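PDB 3QNK: putative lipoprotein from Bacteroides fragilis, which probably binds glycans at the cell surface, as a SusD-like lipoprotein of the outer membrane that would help deliver them to a partner transporter. Local coordinates for residues 270-282 / 353-365. Numbering follows the deposited sequence.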
loop_
_atom_site.group_PDB
_atom_site.type_symbol
_atom_site.label_atom_id
_atom_site.label_comp_id
_atom_site.label_asym_id
_atom_site.label_seq_id
_atom_site.Cartn_x
_atom_site.Cartn_y
_atom_site.Cartn_z
ATOM N N GLY B 270 -8.743 0.337 -24.582
ATOM C CA GLY B 270 -9.679 0.024 -23.494
ATOM C C GLY B 270 -9.545 -1.382 -22.913
ATOM O O GLY B 270 -8.942 -2.264 -23.543
ATOM N N TRP B 271 -10.077 -1.592 -21.683
ATOM C CA TRP B 271 -10.044 -2.877 -20.981
ATOM C C TRP B 271 -11.454 -3.440 -20.736
ATOM O O TRP B 271 -11.599 -4.491 -20.120
ATOM C CB TRP B 271 -9.266 -2.795 -19.640
ATOM C CG TRP B 271 -7.894 -2.187 -19.725
ATOM C CD1 TRP B 271 -7.505 -0.974 -19.235
ATOM C CD2 TRP B 271 -6.745 -2.744 -20.371
ATOM N NE1 TRP B 271 -6.184 -0.732 -19.548
ATOM C CE2 TRP B 271 -5.690 -1.803 -20.246
ATOM C CE3 TRP B 271 -6.507 -3.937 -21.081
ATOM C CZ2 TRP B 271 -4.411 -2.029 -20.781
ATOM C CZ3 TRP B 271 -5.237 -4.164 -21.604
ATOM C CH2 TRP B 271 -4.203 -3.224 -21.440
ATOM N N GLY B 272 -12.477 -2.790 -21.252
ATOM C CA GLY B 272 -13.857 -3.258 -21.112
ATOM C C GLY B 272 -14.472 -2.883 -19.784
ATOM O O GLY B 272 -15.481 -2.183 -19.751
ATOM N N GLY B 273 -13.830 -3.326 -18.701
ATOM C CA GLY B 273 -14.216 -3.051 -17.329
ATOM C C GLY B 273 -15.589 -3.544 -17.003
ATOM O O GLY B 273 -15.883 -4.720 -17.218
ATOM N N LEU B 274 -16.445 -2.642 -16.519
ATOM C CA LEU B 274 -17.820 -2.957 -16.119
ATOM C C LEU B 274 -18.605 -3.545 -17.280
ATOM O O LEU B 274 -18.493 -3.066 -18.408
ATOM C CB LEU B 274 -18.527 -1.692 -15.598
ATOM C CG LEU B 274 -17.972 -1.063 -14.331
ATOM C CD1 LEU B 274 -18.266 0.404 -14.298
ATOM C CD2 LEU B 274 -18.496 -1.735 -13.123
ATOM N N GLY B 275 -19.388 -4.565 -16.988
ATOM C CA GLY B 275 -20.230 -5.237 -17.963
ATOM C C GLY B 275 -21.658 -5.275 -17.463
ATOM O O GLY B 275 -22.032 -6.213 -16.754
ATOM N N PRO B 276 -22.472 -4.240 -17.768
ATOM C CA PRO B 276 -23.879 -4.257 -17.318
ATOM C C PRO B 276 -24.548 -5.609 -17.639
ATOM O O PRO B 276 -24.292 -6.179 -18.700
ATOM C CB PRO B 276 -24.514 -3.107 -18.107
ATOM C CG PRO B 276 -23.397 -2.187 -18.411
ATOM C CD PRO B 276 -22.181 -3.039 -18.576
ATOM N N THR B 277 -25.353 -6.145 -16.705
ATOM C CA THR B 277 -26.007 -7.447 -16.857
ATOM C C THR B 277 -27.339 -7.344 -17.576
ATOM O O THR B 277 -27.967 -6.282 -17.630
ATOM C CB THR B 277 -26.292 -8.023 -15.479
ATOM O OG1 THR B 277 -26.947 -6.988 -14.737
ATOM C CG2 THR B 277 -25.055 -8.473 -14.753
ATOM N N GLN B 278 -27.833 -8.474 -18.040
ATOM C CA GLN B 278 -29.138 -8.491 -18.653
ATOM C C GLN B 278 -30.189 -8.152 -17.575
ATOM O O GLN B 278 -31.165 -7.474 -17.875
ATOM C CB GLN B 278 -29.379 -9.843 -19.333
ATOM C CG GLN B 278 -30.555 -9.852 -20.285
ATOM C CD GLN B 278 -30.525 -8.666 -21.211
ATOM O OE1 GLN B 278 -29.486 -8.336 -21.808
ATOM N NE2 GLN B 278 -31.639 -7.954 -21.267
ATOM N N GLU B 279 -29.917 -8.507 -16.311
ATOM C CA GLU B 279 -30.805 -8.216 -15.161
ATOM C C GLU B 279 -30.967 -6.709 -14.945
ATOM O O GLU B 279 -32.075 -6.249 -14.635
ATOM C CB GLU B 279 -30.292 -8.869 -13.876
ATOM C CG GLU B 279 -30.595 -10.353 -13.842
ATOM C CD GLU B 279 -29.638 -11.294 -14.548
ATOM O OE1 GLU B 279 -28.619 -10.818 -15.102
ATOM O OE2 GLU B 279 -29.932 -12.514 -14.570
ATOM N N LEU B 280 -29.881 -5.949 -15.134
ATOM C CA LEU B 280 -29.958 -4.506 -15.043
ATOM C C LEU B 280 -30.649 -3.939 -16.279
ATOM O O LEU B 280 -31.484 -3.045 -16.134
ATOM C CB LEU B 280 -28.576 -3.856 -14.870
ATOM C CG LEU B 280 -28.536 -2.332 -14.896
ATOM C CD1 LEU B 280 -29.364 -1.697 -13.740
ATOM C CD2 LEU B 280 -27.123 -1.846 -14.900
ATOM N N ILE B 281 -30.323 -4.456 -17.481
ATOM C CA ILE B 281 -30.928 -3.962 -18.714
ATOM C C ILE B 281 -32.449 -4.135 -18.619
ATOM O O ILE B 281 -33.198 -3.203 -18.951
ATOM C CB ILE B 281 -30.286 -4.643 -19.968
ATOM C CG1 ILE B 281 -29.062 -3.848 -20.463
ATOM C CG2 ILE B 281 -31.274 -4.745 -21.125
ATOM C CD1 ILE B 281 -27.933 -3.729 -19.597
ATOM N N ASP B 282 -32.890 -5.287 -18.080
ATOM C CA ASP B 282 -34.312 -5.621 -17.908
ATOM C C ASP B 282 -35.039 -4.663 -16.977
ATOM O O ASP B 282 -36.254 -4.507 -17.113
ATOM C CB ASP B 282 -34.455 -7.053 -17.363
ATOM C CG ASP B 282 -34.253 -8.174 -18.394
ATOM O OD1 ASP B 282 -34.236 -7.871 -19.623
ATOM O OD2 ASP B 282 -34.151 -9.355 -17.977
ATOM N N ASP B 353 -10.554 -9.015 -22.907
ATOM C CA ASP B 353 -11.044 -7.724 -22.414
ATOM C C ASP B 353 -12.289 -7.213 -23.212
ATOM O O ASP B 353 -12.687 -6.060 -23.065
ATOM C CB ASP B 353 -9.928 -6.662 -22.341
ATOM C CG ASP B 353 -8.692 -7.137 -21.617
ATOM O OD1 ASP B 353 -8.839 -7.733 -20.499
ATOM O OD2 ASP B 353 -7.576 -6.910 -22.144
ATOM N N GLY B 354 -12.916 -8.087 -23.997
ATOM C CA GLY B 354 -14.174 -7.775 -24.659
ATOM C C GLY B 354 -15.284 -7.972 -23.640
ATOM O O GLY B 354 -15.102 -8.683 -22.645
ATOM N N SER B 355 -16.425 -7.343 -23.835
ATOM C CA SER B 355 -17.515 -7.464 -22.850
ATOM C C SER B 355 -18.091 -8.909 -22.825
ATOM O O SER B 355 -18.405 -9.501 -23.871
ATOM C CB SER B 355 -18.605 -6.440 -23.128
ATOM O OG SER B 355 -19.796 -6.769 -22.441
ATOM N N LEU B 356 -18.192 -9.471 -21.620
ATOM C CA LEU B 356 -18.720 -10.815 -21.433
ATOM C C LEU B 356 -20.246 -10.805 -21.385
ATOM O O LEU B 356 -20.879 -11.848 -21.628
ATOM C CB LEU B 356 -18.154 -11.432 -20.158
ATOM C CG LEU B 356 -16.630 -11.567 -20.123
ATOM C CD1 LEU B 356 -16.162 -11.889 -18.725
ATOM C CD2 LEU B 356 -16.114 -12.570 -21.172
ATOM N N THR B 357 -20.842 -9.615 -21.127
ATOM C CA THR B 357 -22.303 -9.458 -21.032
ATOM C C THR B 357 -22.955 -8.955 -22.291
ATOM O O THR B 357 -24.158 -9.123 -22.410
ATOM C CB THR B 357 -22.686 -8.537 -19.884
ATOM O OG1 THR B 357 -22.362 -7.178 -20.225
ATOM C CG2 THR B 357 -22.030 -8.947 -18.563
ATOM N N GLY B 358 -22.190 -8.305 -23.177
ATOM C CA GLY B 358 -22.685 -7.688 -24.399
ATOM C C GLY B 358 -22.994 -6.225 -24.205
ATOM O O GLY B 358 -23.590 -5.591 -25.081
ATOM N N TYR B 359 -22.574 -5.681 -23.042
ATOM C CA TYR B 359 -22.773 -4.286 -22.643
ATOM C C TYR B 359 -21.527 -3.724 -22.005
ATOM O O TYR B 359 -20.734 -4.486 -21.438
ATOM C CB TYR B 359 -23.943 -4.151 -21.624
ATOM C CG TYR B 359 -25.238 -4.764 -22.089
ATOM C CD1 TYR B 359 -26.005 -4.150 -23.074
ATOM C CD2 TYR B 359 -25.653 -6.013 -21.620
ATOM C CE1 TYR B 359 -27.160 -4.751 -23.578
ATOM C CE2 TYR B 359 -26.816 -6.619 -22.108
ATOM C CZ TYR B 359 -27.574 -5.972 -23.079
ATOM O OH TYR B 359 -28.715 -6.527 -23.596
ATOM N N ASN B 360 -21.393 -2.384 -22.038
ATOM C CA ASN B 360 -20.357 -1.587 -21.373
ATOM C C ASN B 360 -21.041 -0.402 -20.747
ATOM O O ASN B 360 -22.148 -0.045 -21.174
ATOM C CB ASN B 360 -19.253 -1.127 -22.335
ATOM C CG ASN B 360 -18.357 -2.218 -22.810
ATOM O OD1 ASN B 360 -18.594 -2.808 -23.850
ATOM N ND2 ASN B 360 -17.293 -2.494 -22.082
ATOM N N VAL B 361 -20.400 0.220 -19.751
ATOM C CA VAL B 361 -20.957 1.406 -19.097
ATOM C C VAL B 361 -20.757 2.688 -20.011
ATOM O O VAL B 361 -19.800 2.760 -20.806
ATOM C CB VAL B 361 -20.330 1.589 -17.689
ATOM C CG1 VAL B 361 -18.845 1.963 -17.793
ATOM C CG2 VAL B 361 -21.072 2.644 -16.880
ATOM N N TRP B 362 -21.694 3.651 -19.911
ATOM C CA TRP B 362 -21.575 4.998 -20.498
ATOM C C TRP B 362 -21.383 6.008 -19.286
ATOM O O TRP B 362 -20.260 6.143 -18.759
ATOM C CB TRP B 362 -22.777 5.369 -21.397
ATOM C CG TRP B 362 -22.498 6.527 -22.295
ATOM C CD1 TRP B 362 -21.718 7.610 -22.021
ATOM C CD2 TRP B 362 -22.962 6.694 -23.644
ATOM N NE1 TRP B 362 -21.664 8.449 -23.116
ATOM C CE2 TRP B 362 -22.426 7.914 -24.125
ATOM C CE3 TRP B 362 -23.709 5.888 -24.530
ATOM C CZ2 TRP B 362 -22.665 8.379 -25.432
ATOM C CZ3 TRP B 362 -23.966 6.362 -25.809
ATOM C CH2 TRP B 362 -23.458 7.599 -26.247
ATOM N N LYS B 363 -22.508 6.627 -18.818
ATOM C CA LYS B 363 -22.608 7.543 -17.687
ATOM C C LYS B 363 -21.426 8.540 -17.591
ATOM O O LYS B 363 -21.368 9.497 -18.358
ATOM C CB LYS B 363 -22.756 6.762 -16.363
ATOM C CG LYS B 363 -23.958 7.223 -15.554
ATOM C CD LYS B 363 -23.742 6.985 -14.094
ATOM C CE LYS B 363 -24.988 7.223 -13.274
ATOM N NZ LYS B 363 -26.191 6.455 -13.675
ATOM N N TRP B 364 -20.474 8.285 -16.679
ATOM C CA TRP B 364 -19.326 9.147 -16.430
ATOM C C TRP B 364 -18.216 8.992 -17.488
ATOM O O TRP B 364 -17.208 9.684 -17.361
ATOM C CB TRP B 364 -18.791 8.968 -14.997
ATOM C CG TRP B 364 -18.873 7.564 -14.481
ATOM C CD1 TRP B 364 -19.861 7.022 -13.708
ATOM C CD2 TRP B 364 -17.984 6.487 -14.809
ATOM N NE1 TRP B 364 -19.614 5.676 -13.497
ATOM C CE2 TRP B 364 -18.471 5.324 -14.164
ATOM C CE3 TRP B 364 -16.801 6.400 -15.569
ATOM C CZ2 TRP B 364 -17.805 4.100 -14.227
ATOM C CZ3 TRP B 364 -16.145 5.186 -15.634
ATOM C CH2 TRP B 364 -16.647 4.052 -14.969
ATOM N N ILE B 365 -18.390 8.144 -18.526
ATOM C CA ILE B 365 -17.429 8.110 -19.631
ATOM C C ILE B 365 -17.964 9.122 -20.666
ATOM O O ILE B 365 -19.066 8.936 -21.184
ATOM C CB ILE B 365 -17.124 6.722 -20.245
ATOM C CG1 ILE B 365 -16.531 5.781 -19.182
ATOM C CG2 ILE B 365 -16.124 6.882 -21.416
ATOM C CD1 ILE B 365 -16.424 4.325 -19.599
#
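Three side chains of 353-365, those of Thr-357, Tyr-359 and Asn-360, reach across to 270-282 and each gives a hydrogen bond to an oxygen there, yet the two backbones are joined by none. In this SusD-family protein, the contact packs a glycine-rich loop and the N-terminal turn of helix 278-283 against the turn that leads into strand 360-361, which pairs antiparallel with 323-324.

Tyr-359 carries most of the helix side. Its hydroxyl donates to Gln-278 OE1 at 2.7 Å, in the carbonyl plane and on a lone pair. Gln-278 gets there because its chain bends at chi2 (47°); its NE2 then turns to Asp-282 OD1, so both ends of the amide are held and its rotation is fixed. Tyr-312 also bonds to the Tyr-359 hydroxyl. One face of the ring receives Ile-281 CG1, 3.7 Å from the centroid and 13° off the normal, a CH-pi contact, while Pro-276 CD packs on Tyr-359 CB.

Thr-357 OG1 donates to Pro-276 O at 2.7 Å, tilted from the carbonyl plane, and accepts from Tyr-359 N in an ST turn; one hydroxyl thus shapes its own turn and ties it to the proline. Just beyond, Thr-277 N-caps the helix by accepting from Leu-280 N.

At the other end, Asn-360 ND2 meets Gly-272 O at 3.0 Å with a bent N-H...O angle of 130°, while Asn-360 OD1 is held by Arg-343. Leu-274 CD1 touches both Val-361 CG1 and the edge of the Trp-364 indole, lying 3.7 Å from Trp-364 CZ2. Furthest along, the carboxylate of Asp-353 stands almost perpendicular to the Trp-271 indole, its OD2 at the ring edge, 3.3 Å from Trp-271 CE3.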